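Putative lipoprotein (Bacteroides thetaiotaomicron, PDB 4Q1Z) is of unknown function but is a two-domain putative lipoprotein of the DUF4876 family, probably anchored to a bacterial membrane. Local coordinates at residues 155-160 / 320-325; 310-315 / 331-336. All coordinates share one frame; numbering follows the deposited sequence.

Interaction 1: 155-160 / 320-325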
loop_
_atom_site.group_PDB
_atom_site.type_symbol
_atom_site.label_atom_id
_atom_site.label_comp_id
_atom_site.label_asym_id
_atom_site.label_seq_id
_atom_site.Cartn_x
_atom_site.Cartn_y
_atom_site.Cartn_z
ATOM N N GLY A 155 -20.282 5.942 -3.618
ATOM C CA GLY A 155 -19.984 4.629 -3.037
ATOM C C GLY A 155 -19.853 3.539 -4.079
ATOM O O GLY A 155 -18.826 2.869 -4.143
ATOM N N THR A 156 -20.877 3.407 -4.954
ATOM C CA THR A 156 -20.873 2.523 -6.129
ATOM C C THR A 156 -20.581 3.366 -7.354
ATOM O O THR A 156 -21.122 4.454 -7.487
ATOM C CB THR A 156 -22.204 1.772 -6.280
ATOM O OG1 THR A 156 -22.600 1.246 -5.008
ATOM C CG2 THR A 156 -22.126 0.647 -7.338
ATOM N N ALA A 157 -19.737 2.873 -8.247
ATOM C CA ALA A 157 -19.366 3.579 -9.476
ATOM C C ALA A 157 -20.607 3.923 -10.324
ATOM O O ALA A 157 -21.534 3.116 -10.457
ATOM C CB ALA A 157 -18.383 2.751 -10.288
ATOM N N THR A 158 -20.621 5.149 -10.851
ATOM C CA THR A 158 -21.708 5.667 -11.662
ATOM C C THR A 158 -21.199 6.729 -12.625
ATOM O O THR A 158 -20.190 7.392 -12.360
ATOM C CB THR A 158 -22.856 6.208 -10.792
ATOM O OG1 THR A 158 -23.858 6.715 -11.667
ATOM C CG2 THR A 158 -22.423 7.295 -9.833
ATOM N N THR A 159 -21.910 6.869 -13.749
ATOM C CA THR A 159 -21.641 7.847 -14.800
ATOM C C THR A 159 -22.244 9.195 -14.379
ATOM O O THR A 159 -21.830 10.223 -14.903
ATOM C CB THR A 159 -22.174 7.331 -16.158
ATOM O OG1 THR A 159 -23.529 6.847 -16.022
ATOM C CG2 THR A 159 -21.275 6.244 -16.749
ATOM N N LYS A 160 -23.218 9.179 -13.423
ATOM C CA LYS A 160 -23.858 10.349 -12.806
ATOM C C LYS A 160 -22.762 11.131 -12.069
ATOM O O LYS A 160 -22.126 10.606 -11.151
ATOM C CB LYS A 160 -24.985 9.891 -11.866
ATOM C CG LYS A 160 -26.375 10.221 -12.356
ATOM C CD LYS A 160 -26.890 9.253 -13.422
ATOM C CE LYS A 160 -28.121 9.800 -14.110
ATOM N NZ LYS A 160 -29.315 9.814 -13.216
HETATM N N MSE A 320 -15.315 2.392 -16.977
HETATM C CA MSE A 320 -14.094 3.235 -16.976
HETATM C C MSE A 320 -14.436 4.736 -16.988
HETATM O O MSE A 320 -13.596 5.559 -16.602
HETATM C CB MSE A 320 -13.086 2.910 -18.107
HETATM C CG MSE A 320 -13.351 1.631 -18.871
HETATM SE SE MSE A 320 -14.756 1.973 -20.148
HETATM C CE MSE A 320 -14.091 3.727 -20.998
ATOM N N ASN A 321 -15.671 5.072 -17.411
ATOM C CA ASN A 321 -16.233 6.423 -17.500
ATOM C C ASN A 321 -17.058 6.751 -16.216
ATOM O O ASN A 321 -17.780 7.757 -16.155
ATOM C CB ASN A 321 -17.101 6.517 -18.779
ATOM C CG ASN A 321 -18.150 5.420 -18.942
ATOM O OD1 ASN A 321 -18.133 4.360 -18.279
ATOM N ND2 ASN A 321 -19.081 5.639 -19.863
ATOM N N ALA A 322 -16.906 5.907 -15.186
ATOM C CA ALA A 322 -17.589 6.011 -13.914
ATOM C C ALA A 322 -16.584 6.082 -12.716
ATOM O O ALA A 322 -16.910 5.670 -11.595
ATOM C CB ALA A 322 -18.517 4.818 -13.767
ATOM N N LYS A 323 -15.375 6.623 -12.958
ATOM C CA LYS A 323 -14.317 6.755 -11.942
ATOM C C LYS A 323 -14.587 7.876 -10.918
ATOM O O LYS A 323 -15.126 8.923 -11.279
ATOM C CB LYS A 323 -12.964 7.017 -12.629
ATOM C CG LYS A 323 -12.337 5.756 -13.190
ATOM C CD LYS A 323 -10.992 5.948 -13.904
ATOM C CE LYS A 323 -9.860 6.665 -13.153
ATOM N NZ LYS A 323 -9.528 6.088 -11.816
ATOM N N ARG A 324 -14.184 7.660 -9.644
ATOM C CA ARG A 324 -14.287 8.663 -8.575
ATOM C C ARG A 324 -12.912 8.876 -7.893
ATOM O O ARG A 324 -12.774 9.770 -7.057
ATOM C CB ARG A 324 -15.401 8.361 -7.540
ATOM C CG ARG A 324 -15.403 6.986 -6.852
ATOM C CD ARG A 324 -16.292 6.051 -7.624
ATOM N NE ARG A 324 -16.693 4.885 -6.853
ATOM C CZ ARG A 324 -16.226 3.653 -7.018
ATOM N NH1 ARG A 324 -15.267 3.408 -7.903
ATOM N NH2 ARG A 324 -16.707 2.656 -6.292
ATOM N N VAL A 325 -11.888 8.095 -8.273
ATOM C CA VAL A 325 -10.539 8.311 -7.765
ATOM C C VAL A 325 -9.883 9.309 -8.750
ATOM O O VAL A 325 -9.892 9.071 -9.976
ATOM C CB VAL A 325 -9.672 7.011 -7.580
ATOM C CG1 VAL A 325 -8.263 7.342 -7.096
ATOM C CG2 VAL A 325 -10.322 6.019 -6.624
HETATM O O HOH W 1 -18.523 7.212 -9.786
#
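G155 meets R324 through its carbonyl. R324 NH2 donates to G155 O at 3.0 Å, and the bond is nearly straight, 171° at the hydrogen. The oxygen lies in the guanidinium plane, at its edge, whereas the donor stands above the plane of the carbonyl. The arginine chain is bent at its second torsion (chi2 -93°), which turns the guanidinium toward G155 and A157. T156 directs its hydroxyl elsewhere, to S260.

A157 follows over one face of the guanidinium. Its backbone N sits 3.4 Å above that plane, offset toward the rim. A157 CB also packs on A322, 4.0 Å from A322 CB. T158 makes a backbone link through water 1, which accepts from T158 N and donates to A322 O at 2.9 Å. T158 O receives a CA-H...O contact from A322 CA at 3.3 Å. The T158 hydroxyl oxygen accepts from K160 N in an ST turn. T159 lies side by side with N321, and its CG2 reaches N321 O at 3.9 Å.

R324 is also held by E312 in a salt bridge and by the carbonyls of P154, G263 and A313. Replacing R324 with alanine would probably leave G155 O without this donor and the E312 carboxylate without one of its charged mates.

The contact is loop against loop, with one direct hydrogen bond and one water between the two segments. Segment 155-160 comes from the loop between strands 148-152 and 172-175. Segment 320-325 belongs to the loop between strands 307-312 and 344-347, and its R324 and V325 side chains rest on A265 of strand 265-269.

Interaction 2: 310-315 / 331-336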
loop_
_atom_site.group_PDB
_atom_site.type_symbol
_atom_site.label_atom_id
_atom_site.label_comp_id
_atom_site.label_asym_id
_atom_site.label_seq_id
_atom_site.Cartn_x
_atom_site.Cartn_y
_atom_site.Cartn_z
ATOM N N ALA A 310 -4.158 4.683 -3.579
ATOM C CA ALA A 310 -5.551 4.703 -4.023
ATOM C C ALA A 310 -5.834 3.556 -4.974
ATOM O O ALA A 310 -5.008 3.249 -5.825
ATOM C CB ALA A 310 -5.861 6.021 -4.699
ATOM N N VAL A 311 -6.979 2.882 -4.801
ATOM C CA VAL A 311 -7.417 1.755 -5.647
ATOM C C VAL A 311 -8.864 1.984 -6.089
ATOM O O VAL A 311 -9.779 2.025 -5.253
ATOM C CB VAL A 311 -7.251 0.361 -4.963
ATOM C CG1 VAL A 311 -7.664 -0.782 -5.906
ATOM C CG2 VAL A 311 -5.824 0.161 -4.473
ATOM N N GLU A 312 -9.072 2.083 -7.407
ATOM C CA GLU A 312 -10.408 2.259 -7.990
ATOM C C GLU A 312 -10.994 0.921 -8.392
ATOM O O GLU A 312 -10.697 0.437 -9.481
ATOM C CB GLU A 312 -10.361 3.204 -9.214
ATOM C CG GLU A 312 -11.707 3.473 -9.867
ATOM C CD GLU A 312 -12.268 4.854 -9.605
ATOM O OE1 GLU A 312 -11.569 5.837 -9.941
ATOM O OE2 GLU A 312 -13.412 4.959 -9.098
ATOM N N ALA A 313 -11.869 0.340 -7.551
ATOM C CA ALA A 313 -12.552 -0.885 -7.977
ATOM C C ALA A 313 -13.939 -0.499 -8.464
ATOM O O ALA A 313 -14.519 0.508 -8.008
ATOM C CB ALA A 313 -12.605 -1.934 -6.877
ATOM N N VAL A 314 -14.406 -1.229 -9.501
ATOM C CA VAL A 314 -15.681 -1.010 -10.191
ATOM C C VAL A 314 -16.346 -2.366 -10.493
ATOM O O VAL A 314 -15.732 -3.418 -10.284
ATOM C CB VAL A 314 -15.516 -0.167 -11.489
ATOM C CG1 VAL A 314 -15.080 1.276 -11.202
ATOM C CG2 VAL A 314 -14.598 -0.855 -12.495
ATOM N N ASN A 315 -17.616 -2.316 -10.963
ATOM C CA ASN A 315 -18.492 -3.442 -11.298
ATOM C C ASN A 315 -17.847 -4.427 -12.256
ATOM O O ASN A 315 -17.860 -5.619 -11.996
ATOM C CB ASN A 315 -19.804 -2.935 -11.929
ATOM C CG ASN A 315 -20.624 -1.951 -11.135
ATOM O OD1 ASN A 315 -20.139 -0.948 -10.611
ATOM N ND2 ASN A 315 -21.915 -2.173 -11.121
ATOM N N ALA A 331 -5.223 6.056 -12.425
ATOM C CA ALA A 331 -5.630 6.347 -13.807
ATOM C C ALA A 331 -6.548 5.262 -14.370
ATOM O O ALA A 331 -7.149 5.447 -15.420
ATOM C CB ALA A 331 -4.395 6.472 -14.689
ATOM N N GLY A 332 -6.660 4.154 -13.673
ATOM C CA GLY A 332 -7.468 3.042 -14.128
ATOM C C GLY A 332 -8.588 2.611 -13.211
ATOM O O GLY A 332 -9.076 3.383 -12.370
ATOM N N ILE A 333 -9.047 1.364 -13.471
ATOM C CA ILE A 333 -10.133 0.631 -12.815
ATOM C C ILE A 333 -9.761 -0.840 -12.707
ATOM O O ILE A 333 -9.184 -1.404 -13.648
ATOM C CB ILE A 333 -11.482 0.784 -13.586
ATOM C CG1 ILE A 333 -11.381 0.382 -15.094
ATOM C CG2 ILE A 333 -12.087 2.161 -13.409
ATOM C CD1 ILE A 333 -12.632 -0.413 -15.676
ATOM N N THR A 334 -10.134 -1.466 -11.592
ATOM C CA THR A 334 -9.951 -2.911 -11.321
ATOM C C THR A 334 -11.332 -3.461 -10.985
ATOM O O THR A 334 -12.241 -2.670 -10.750
ATOM C CB THR A 334 -8.861 -3.198 -10.271
ATOM O OG1 THR A 334 -8.550 -4.591 -10.306
ATOM C CG2 THR A 334 -9.247 -2.768 -8.874
ATOM N N TRP A 335 -11.529 -4.779 -11.053
ATOM C CA TRP A 335 -12.856 -5.393 -10.856
ATOM C C TRP A 335 -12.733 -6.894 -10.676
ATOM O O TRP A 335 -11.652 -7.450 -10.860
ATOM C CB TRP A 335 -13.789 -5.093 -12.083
ATOM C CG TRP A 335 -13.318 -5.715 -13.376
ATOM C CD1 TRP A 335 -13.608 -6.969 -13.835
ATOM C CD2 TRP A 335 -12.372 -5.155 -14.306
ATOM N NE1 TRP A 335 -12.913 -7.224 -14.999
ATOM C CE2 TRP A 335 -12.149 -6.127 -15.316
ATOM C CE3 TRP A 335 -11.692 -3.926 -14.388
ATOM C CZ2 TRP A 335 -11.304 -5.890 -16.418
ATOM C CZ3 TRP A 335 -10.825 -3.707 -15.456
ATOM C CH2 TRP A 335 -10.656 -4.671 -16.469
ATOM N N VAL A 336 -13.860 -7.552 -10.340
ATOM C CA VAL A 336 -13.968 -9.004 -10.214
ATOM C C VAL A 336 -15.158 -9.436 -11.080
ATOM O O VAL A 336 -15.364 -10.627 -11.317
ATOM C CB VAL A 336 -14.031 -9.557 -8.769
ATOM C CG1 VAL A 336 -12.737 -9.284 -8.033
ATOM C CG2 VAL A 336 -15.240 -9.034 -8.003
HETATM O O HOH W 2 -16.046 -5.866 -9.182
#
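Two backbone hydrogen bonds join E312, T334 and V314. T334 N donates to E312 O at 2.9 Å, and V314 N donates to T334 O at the same distance between N and O. A313 and T334 thus form a single beta bridge, with the two chains running in broadly the same direction. E312 and V314, on either side of A313, supply the acceptor and the donor, as in a parallel bridge.

Two CA-H...O contacts back these bonds. I333 CA approaches E312 O, and A313 CA approaches T334 O at 3.3 Å. Both carbonyl oxygens therefore receive a CA-H as well as an N-H. Water 2 lies 2.7 Å from V314 O and accepts from V336 N, so it bridges the two.

Apolar contacts fill in around the bridge. V314 and I333 cross at about a right angle, and V314 CG2 lies 3.7 Å from I333 CB. I333 CG2 touches both V314 CG1 and E312 CG. T334 CG2 meets V311 CG1 at 3.9 Å, and both residues also pack on F378 and I345. W335 CB lies 4.3 Å from V314 CG2, while its ring leads away to a cation-pi contact with R380.

Charge enters through E312. Its CG is anti to the backbone N (chi1 -179°), and the methylene carbons pass G332 O. Its carboxylate pairs with K323 besides the arginine of interaction 1, and K323 also donates to G332 O.

The chemistry is thus mainly backbone pairing within apolar packing. The buried E312 carboxylate is matched by two cationic groups, which would probably favour its ionised form.

From the N terminus, the chain first reaches segment 155-160, in the loop after strand 148-152. Interaction 1 brings it to segment 320-325 and closes a long loop with 159 residues between. Segment 310-315, which starts on strand 307-312, lies inside that span. Interaction 2 joins it to segment 331-336, leaving 15 residues between and closing a short loop around segment 320-325. The two loops therefore cross. The centres of the two contacts are about 10 Å apart, and K323 packing on I333 and V325 packing on A310 join them besides the charged pairs of E312. Together they tie the loop after strand 148-152 and the connection towards strand 344-347 to the outermost strand 307-312 of the larger sheet.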